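Local coordinates for transcriptional regulator, SorC family (Enterococcus faecalis, PDB 2O0M), which probably regulates transcription by binding DNA, as in the SorC family, with a putative sugar-binding domain that may sense a carbohydrate effector, at residues I146-M149 against T153-M156. Sequence-based numbering, arbitrary orientation.
With PO4 (phosphate ion), chain B.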
loop_
_atom_site.group_PDB
_atom_site.type_symbol
_atom_site.label_atom_id
_atom_site.label_comp_id
_atom_site.label_asym_id
_atom_site.label_seq_id
_atom_site.Cartn_x
_atom_site.Cartn_y
_atom_site.Cartn_z
ATOM N N ILE A 146 -1.138 11.905 -2.256
ATOM C CA ILE A 146 -0.700 10.520 -2.315
ATOM C C ILE A 146 -1.131 9.806 -1.041
ATOM O O ILE A 146 -0.657 10.126 0.051
ATOM C CB ILE A 146 0.824 10.406 -2.457
ATOM C CG1 ILE A 146 1.314 11.160 -3.692
ATOM C CG2 ILE A 146 1.252 8.944 -2.535
ATOM C CD1 ILE A 146 1.789 12.563 -3.415
ATOM N N ALA A 147 -2.037 8.847 -1.195
ATOM C CA ALA A 147 -2.558 8.069 -0.084
ATOM C C ALA A 147 -1.742 6.794 0.043
ATOM O O ALA A 147 -1.550 6.063 -0.929
ATOM C CB ALA A 147 -3.995 7.751 -0.294
ATOM N N VAL A 148 -1.257 6.520 1.247
ATOM C CA VAL A 148 -0.337 5.413 1.437
ATOM C C VAL A 148 -0.793 4.449 2.528
ATOM O O VAL A 148 -1.447 4.838 3.496
ATOM C CB VAL A 148 1.076 5.900 1.766
ATOM C CG1 VAL A 148 1.622 6.780 0.644
ATOM C CG2 VAL A 148 1.104 6.649 3.077
HETATM N N MSE A 149 -0.461 3.176 2.331
HETATM C CA MSE A 149 -0.537 2.188 3.384
HETATM C C MSE A 149 0.801 2.027 4.099
HETATM O O MSE A 149 1.842 2.470 3.618
HETATM C CB MSE A 149 -1.030 0.844 2.846
HETATM C CG MSE A 149 -2.460 0.881 2.371
HETATM SE SE MSE A 149 -3.800 1.202 3.764
HETATM C CE MSE A 149 -3.562 -0.374 4.755
ATOM N N THR A 153 7.445 -3.221 4.479
ATOM C CA THR A 153 7.930 -2.821 3.160
ATOM C C THR A 153 7.818 -1.326 2.965
ATOM O O THR A 153 8.774 -0.666 2.576
ATOM C CB THR A 153 7.145 -3.531 2.057
ATOM O OG1 THR A 153 7.352 -4.939 2.190
ATOM C CG2 THR A 153 7.590 -3.080 0.686
HETATM N N MSE A 154 6.635 -0.792 3.236
HETATM C CA MSE A 154 6.403 0.623 3.020
HETATM C C MSE A 154 7.255 1.517 3.942
HETATM O O MSE A 154 7.688 2.599 3.533
HETATM C CB MSE A 154 4.923 0.940 3.192
HETATM C CG MSE A 154 4.045 0.343 2.099
HETATM SE SE MSE A 154 4.364 1.147 0.350
HETATM C CE MSE A 154 3.803 2.941 0.807
ATOM N N ALA A 155 7.501 1.073 5.171
ATOM C CA ALA A 155 8.339 1.822 6.110
ATOM C C ALA A 155 9.753 1.965 5.531
ATOM O O ALA A 155 10.338 3.054 5.522
ATOM C CB ALA A 155 8.390 1.122 7.438
HETATM N N MSE A 156 10.267 0.867 5.004
HETATM C CA MSE A 156 11.614 0.882 4.416
HETATM C C MSE A 156 11.685 1.662 3.116
HETATM O O MSE A 156 12.661 2.402 2.866
HETATM C CB MSE A 156 12.118 -0.536 4.200
HETATM C CG MSE A 156 12.354 -1.284 5.486
HETATM SE SE MSE A 156 13.597 -0.418 6.719
HETATM C CE MSE A 156 14.830 0.364 5.465
HETATM P P PO4 B . 4.563 -6.032 4.995
HETATM O O1 PO4 B . 4.239 -7.328 4.347
HETATM O O2 PO4 B . 5.376 -5.146 4.127
HETATM O O3 PO4 B . 3.304 -5.385 5.478
HETATM O O4 PO4 B . 5.330 -6.308 6.252
#
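Met154, a selenomethionine on the first turn of helix 152-159, folds its side chain over the place where strand 142-148 ends. Its CG lies 3.4 Å from the carbonyl oxygen of Met149, and its methyl CE comes back to 3.5 Å from that same Met149 O, so the side chain curls around the oxygen. The shape follows from bends at both outer torsions (chi2 -67°, chi3 -63°), which turn the chain back toward the strand and bring CE to 4.1 Å from CB of Val148, an apolar touch. Met149 O is buried here against carbon and finds no hydrogen-bond partner in the model. The side chain of Met149, also selenomethionine, leads off the other way, to Arg177 and Phe273.

One residue earlier, Thr153 grips a phosphate ion, probably from the crystallisation liquor. Its backbone N donates to phosphate O2 at 2.8 Å in a nearly straight bond (163°), and OG1, lying beside that N, donates to the same O2, also at 2.8 Å. The helix N-terminus should favour the anion, which Lys312 and Arg252 also bind.

The contact joins strand 142-148 to helix 152-159 within the beta-alpha-beta unit that strand 169-175 completes, in the putative sugar-binding domain: strand 142-148 runs between parallel strands 169-175 and 238-245, Val148 and Met154 both meet Met195 of helix 188-199, and Met154 also rests on Val240 of strand 238-245.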